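PDB 2POZ: putative dehydratase from Mesorhizobium loti, which is of unknown function but belongs to the mandelate racemase/muconate lactonizing enzyme family and may act as a lyase, possibly a dehydratase. Local coordinates for residues Cys228-Pro233 and Leu251-Gly256; Gly240-Ile245 and Phe269-Cys274. All coordinates share one frame; numbering follows the deposited sequence.

Contact 1: Cys228-Pro233 and Leu251-Gly256; sequences CFVEEP and LPIAVG
The carbonyl oxygen of Ala-254 is gripped by two groups of segment 228-233. Glu-232 N donates to Ala-254 O at 2.9 Å, and Glu-231 CA makes a CA-H...O contact with Ala-254 O, 3.2 Å from CA to O. Two more backbone bonds continue the ladder: Val-230 N to Pro-252 O at 3.0 Å and Ala-254 N to Val-230 O at 3.1 Å. This is parallel pairing between the two strands of a beta-alpha-beta unit, whose connection is helix 239-248, within the TIM-barrel-like C-terminal domain of the enolase superfamily. Val-230 and Ile-253 share one face and lie side by side, CG1 to CG1 3.9 Å. Ile-253 also sends CG2 against Pro-233 CD (3.6 Å), the two side chains running roughly perpendicular to each other and both packing against helix 239-248. Glu-231 and Ala-254 occupy the other face. Phe-229 turns CG between its backbone N and carbonyl carbon (chi1 68°), which brings one ring face under Ala-254 CB in a CH-pi contact, CB lying 4.1 Å from the Phe-229 ring centroid. Glu-231 is extended, reaching Lys-157 in a salt bridge. The Glu-232 carboxylate pairs with Arg-258 through OE1, while OE2 accepts from a water that in turn accepts from Gly-256 N, linking the residues just past the two strands.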
loop_
_atom_site.group_PDB
_atom_site.type_symbol
_atom_site.label_atom_id
_atom_site.label_comp_id
_atom_site.label_asym_id
_atom_site.label_seq_id
_atom_site.Cartn_x
_atom_site.Cartn_y
_atom_site.Cartn_z
ATOM N N CYS A 228 -15.696 22.501 16.743
ATOM C CA CYS A 228 -14.461 22.965 16.114
ATOM C C CYS A 228 -13.572 21.739 15.836
ATOM O O CYS A 228 -13.141 21.506 14.702
ATOM C CB CYS A 228 -13.756 23.959 17.040
ATOM S SG CYS A 228 -12.310 24.767 16.325
ATOM N N PHE A 229 -13.290 20.966 16.876
ATOM C CA PHE A 229 -12.515 19.742 16.711
ATOM C C PHE A 229 -12.694 18.780 17.886
ATOM O O PHE A 229 -13.152 19.171 18.965
ATOM C CB PHE A 229 -11.017 20.050 16.471
ATOM C CG PHE A 229 -10.291 20.651 17.653
ATOM C CD1 PHE A 229 -10.017 19.892 18.791
ATOM C CD2 PHE A 229 -9.804 21.956 17.590
ATOM C CE1 PHE A 229 -9.265 20.417 19.840
ATOM C CE2 PHE A 229 -9.046 22.494 18.640
ATOM C CZ PHE A 229 -8.776 21.721 19.766
ATOM N N VAL A 230 -12.372 17.513 17.646
ATOM C CA VAL A 230 -12.444 16.487 18.671
ATOM C C VAL A 230 -10.991 16.078 18.933
ATOM O O VAL A 230 -10.238 15.799 17.997
ATOM C CB VAL A 230 -13.284 15.257 18.205
ATOM C CG1 VAL A 230 -12.597 14.541 17.050
ATOM C CG2 VAL A 230 -13.483 14.303 19.363
ATOM N N GLU A 231 -10.604 16.064 20.203
ATOM C CA GLU A 231 -9.244 15.720 20.605
ATOM C C GLU A 231 -9.105 14.269 21.064
ATOM O O GLU A 231 -9.960 13.749 21.797
ATOM C CB GLU A 231 -8.792 16.659 21.725
ATOM C CG GLU A 231 -7.357 16.457 22.181
ATOM C CD GLU A 231 -6.978 17.405 23.307
ATOM O OE1 GLU A 231 -7.507 18.537 23.323
ATOM O OE2 GLU A 231 -6.148 17.024 24.165
ATOM N N GLU A 232 -8.018 13.630 20.634
ATOM C CA GLU A 232 -7.734 12.239 20.974
ATOM C C GLU A 232 -8.982 11.357 20.944
ATOM O O GLU A 232 -9.400 10.838 21.975
ATOM C CB GLU A 232 -7.092 12.147 22.365
ATOM C CG GLU A 232 -5.705 12.766 22.476
ATOM C CD GLU A 232 -5.077 12.514 23.838
ATOM O OE1 GLU A 232 -5.745 12.791 24.859
ATOM O OE2 GLU A 232 -3.920 12.041 23.889
ATOM N N PRO A 233 -9.586 11.163 19.760
ATOM C CA PRO A 233 -10.788 10.329 19.671
ATOM C C PRO A 233 -10.512 8.871 20.035
ATOM O O PRO A 233 -11.435 8.106 20.323
ATOM C CB PRO A 233 -11.228 10.510 18.218
ATOM C CG PRO A 233 -9.912 10.675 17.506
ATOM C CD PRO A 233 -9.159 11.621 18.425
ATOM N N LEU A 251 -15.852 15.473 11.857
ATOM C CA LEU A 251 -15.172 16.460 12.690
ATOM C C LEU A 251 -13.656 16.454 12.523
ATOM O O LEU A 251 -13.059 15.407 12.332
ATOM C CB LEU A 251 -15.479 16.194 14.165
ATOM C CG LEU A 251 -16.914 15.814 14.517
ATOM C CD1 LEU A 251 -16.997 15.436 15.992
ATOM C CD2 LEU A 251 -17.828 16.976 14.198
ATOM N N PRO A 252 -13.023 17.635 12.580
ATOM C CA PRO A 252 -11.564 17.702 12.449
ATOM C C PRO A 252 -10.989 17.069 13.720
ATOM O O PRO A 252 -11.590 17.164 14.798
ATOM C CB PRO A 252 -11.291 19.205 12.398
ATOM C CG PRO A 252 -12.531 19.753 11.782
ATOM C CD PRO A 252 -13.614 18.981 12.487
ATOM N N ILE A 253 -9.833 16.430 13.603
ATOM C CA ILE A 253 -9.220 15.785 14.751
ATOM C C ILE A 253 -7.934 16.474 15.163
ATOM O O ILE A 253 -7.202 16.997 14.324
ATOM C CB ILE A 253 -8.899 14.312 14.441
ATOM C CG1 ILE A 253 -10.194 13.550 14.120
ATOM C CG2 ILE A 253 -8.182 13.673 15.621
ATOM C CD1 ILE A 253 -9.961 12.102 13.661
ATOM N N ALA A 254 -7.673 16.469 16.466
ATOM C CA ALA A 254 -6.462 17.043 17.032
ATOM C C ALA A 254 -5.887 16.036 18.034
ATOM O O ALA A 254 -6.632 15.426 18.807
ATOM C CB ALA A 254 -6.778 18.367 17.736
ATOM N N VAL A 255 -4.572 15.838 17.992
ATOM C CA VAL A 255 -3.891 14.930 18.922
ATOM C C VAL A 255 -2.532 15.541 19.228
ATOM O O VAL A 255 -2.149 16.533 18.614
ATOM C CB VAL A 255 -3.646 13.505 18.321
ATOM C CG1 VAL A 255 -4.963 12.851 17.947
ATOM C CG2 VAL A 255 -2.725 13.591 17.098
ATOM N N GLY A 256 -1.804 14.957 20.174
ATOM C CA GLY A 256 -0.484 15.479 20.476
ATOM C C GLY A 256 -0.110 15.601 21.936
ATOM O O GLY A 256 1.079 15.623 22.265
HETATM O O HOH W 1 -2.171 12.670 22.028
#

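Contact 2: Gly240-Ile245 and Phe269-Cys274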
loop_
_atom_site.group_PDB
_atom_site.type_symbol
_atom_site.label_atom_id
_atom_site.label_comp_id
_atom_site.label_asym_id
_atom_site.label_seq_id
_atom_site.Cartn_x
_atom_site.Cartn_y
_atom_site.Cartn_z
ATOM N N GLY A 240 -3.876 3.257 14.144
ATOM C CA GLY A 240 -4.680 2.655 13.097
ATOM C C GLY A 240 -6.114 3.107 13.311
ATOM O O GLY A 240 -6.816 3.477 12.367
ATOM N N ALA A 241 -6.557 3.073 14.566
ATOM C CA ALA A 241 -7.905 3.510 14.892
ATOM C C ALA A 241 -8.024 4.997 14.555
ATOM O O ALA A 241 -9.053 5.442 14.052
ATOM C CB ALA A 241 -8.199 3.275 16.371
ATOM N N LEU A 242 -6.967 5.763 14.827
ATOM C CA LEU A 242 -6.980 7.197 14.539
ATOM C C LEU A 242 -7.274 7.478 13.067
ATOM O O LEU A 242 -8.085 8.352 12.749
ATOM C CB LEU A 242 -5.644 7.842 14.924
ATOM C CG LEU A 242 -5.494 9.348 14.673
ATOM C CD1 LEU A 242 -6.596 10.121 15.393
ATOM C CD2 LEU A 242 -4.127 9.813 15.167
ATOM N N LYS A 243 -6.628 6.745 12.162
ATOM C CA LYS A 243 -6.872 6.977 10.742
ATOM C C LYS A 243 -8.279 6.553 10.334
ATOM O O LYS A 243 -8.957 7.265 9.599
ATOM C CB LYS A 243 -5.845 6.253 9.865
ATOM C CG LYS A 243 -6.080 6.537 8.379
ATOM C CD LYS A 243 -4.812 6.487 7.553
ATOM C CE LYS A 243 -5.073 7.010 6.143
ATOM N NZ LYS A 243 -5.622 8.408 6.158
ATOM N N VAL A 244 -8.718 5.392 10.808
ATOM C CA VAL A 244 -10.052 4.898 10.493
ATOM C C VAL A 244 -11.094 5.913 10.954
ATOM O O VAL A 244 -12.032 6.247 10.219
ATOM C CB VAL A 244 -10.323 3.549 11.192
ATOM C CG1 VAL A 244 -11.777 3.141 10.998
ATOM C CG2 VAL A 244 -9.395 2.483 10.625
ATOM N N ILE A 245 -10.925 6.406 12.176
ATOM C CA ILE A 245 -11.852 7.380 12.719
ATOM C C ILE A 245 -11.877 8.648 11.864
ATOM O O ILE A 245 -12.947 9.146 11.543
ATOM C CB ILE A 245 -11.489 7.720 14.189
ATOM C CG1 ILE A 245 -11.780 6.500 15.078
ATOM C CG2 ILE A 245 -12.281 8.940 14.665
ATOM C CD1 ILE A 245 -11.183 6.594 16.476
ATOM N N PHE A 269 2.115 12.502 11.524
ATOM C CA PHE A 269 2.184 13.176 10.236
ATOM C C PHE A 269 1.901 12.237 9.075
ATOM O O PHE A 269 1.083 12.538 8.206
ATOM C CB PHE A 269 3.560 13.820 10.058
ATOM C CG PHE A 269 3.853 14.896 11.061
ATOM C CD1 PHE A 269 5.160 15.184 11.431
ATOM C CD2 PHE A 269 2.816 15.630 11.632
ATOM C CE1 PHE A 269 5.432 16.187 12.361
ATOM C CE2 PHE A 269 3.081 16.634 12.559
ATOM C CZ PHE A 269 4.391 16.913 12.923
ATOM N N GLU A 270 2.568 11.091 9.077
ATOM C CA GLU A 270 2.403 10.126 8.004
ATOM C C GLU A 270 0.999 9.550 7.876
ATOM O O GLU A 270 0.663 8.975 6.848
ATOM C CB GLU A 270 3.427 9.004 8.150
ATOM C CG GLU A 270 4.864 9.517 8.106
ATOM C CD GLU A 270 5.885 8.416 7.878
ATOM O OE1 GLU A 270 5.745 7.335 8.490
ATOM O OE2 GLU A 270 6.834 8.641 7.090
ATOM N N LEU A 271 0.180 9.698 8.910
ATOM C CA LEU A 271 -1.187 9.195 8.849
ATOM C C LEU A 271 -2.063 10.164 8.068
ATOM O O LEU A 271 -3.036 9.758 7.433
ATOM C CB LEU A 271 -1.781 9.044 10.249
ATOM C CG LEU A 271 -1.129 8.072 11.228
ATOM C CD1 LEU A 271 -1.827 8.198 12.578
ATOM C CD2 LEU A 271 -1.220 6.655 10.693
ATOM N N GLN A 272 -1.712 11.444 8.127
ATOM C CA GLN A 272 -2.490 12.480 7.465
ATOM C C GLN A 272 -3.959 12.294 7.820
ATOM O O GLN A 272 -4.837 12.294 6.956
ATOM C CB GLN A 272 -2.292 12.420 5.955
ATOM C CG GLN A 272 -1.437 13.559 5.441
ATOM C CD GLN A 272 -0.990 13.364 4.010
ATOM O OE1 GLN A 272 -0.428 14.272 3.404
ATOM N NE2 GLN A 272 -1.233 12.171 3.463
ATOM N N ALA A 273 -4.209 12.130 9.113
ATOM C CA ALA A 273 -5.553 11.938 9.625
ATOM C C ALA A 273 -5.961 13.118 10.505
ATOM O O ALA A 273 -7.148 13.356 10.718
ATOM C CB ALA A 273 -5.619 10.644 10.423
ATOM N N CYS A 274 -4.968 13.854 10.999
ATOM C CA CYS A 274 -5.191 15.004 11.878
ATOM C C CYS A 274 -4.980 16.325 11.159
ATOM O O CYS A 274 -4.185 16.417 10.227
ATOM C CB CYS A 274 -4.222 14.946 13.075
ATOM S SG CYS A 274 -4.362 13.430 14.046
#
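Lys-243 reaches from its helix to the backbone carbonyl of Leu-271, NZ donating a hydrogen bond to Leu-271 O at 3.2 Å. The side chain leaves the helix with CG anti to the backbone N (chi1 -178°), runs on nearly extended, and bends only at its last torsion (chi4 57°); that final kink sets the ammonium almost in line with the carbonyl bond. CD and CE of Lys-243 lie alongside the same oxygen, and a long, weak ion pair with Glu-247 gives NZ a second partner. Leu-242, one residue earlier, points toward the loop, and its CD2 branch touches two groups: Leu-271 CD1 at 3.8 Å and Cys-274 SG, likewise 3.8 Å from Leu-242 CD2. The two leucine side chains cross at about a right angle. The contact sets a helix on the outside of the barrel against the loop joining helix 261-269 to strand 276-277. A type I turn from Phe-269 to Gln-272 begins this loop, with Gln-272 N hydrogen-bonded to Phe-269 O, and Gln-272, at positive phi, is the first residue to leave the helical conformation. Beyond it Ala-273 directs its methyl at the helix, CB packing 3.9 Å from Lys-243 CA. The Gln-272 side chain turns instead to a neighbouring subunit of the octamer, where OE1 accepts from Arg-266 of that subunit.

Following the chain from the N terminus, strand 227-231 comes first, then helix 239-248, strand 253-255 and finally the loop after helix 261-269. Contact 1 closes a 17-residue excursion that holds helix 239-248; contact 2 starts within that excursion and closes a 23-residue one that holds strand 253-255 and most of helix 261-269. The segments therefore alternate, and the two closures cross. Contact 1 ties neighbouring barrel strands, whereas contact 2 ties their connecting helix to the approach of the next strand, 276-277. They meet directly: Leu-242 CD1 lies 3.9 Å from Ile-253 CG2, and Val-255 CG2 packs 3.5 Å from Cys-274 SG.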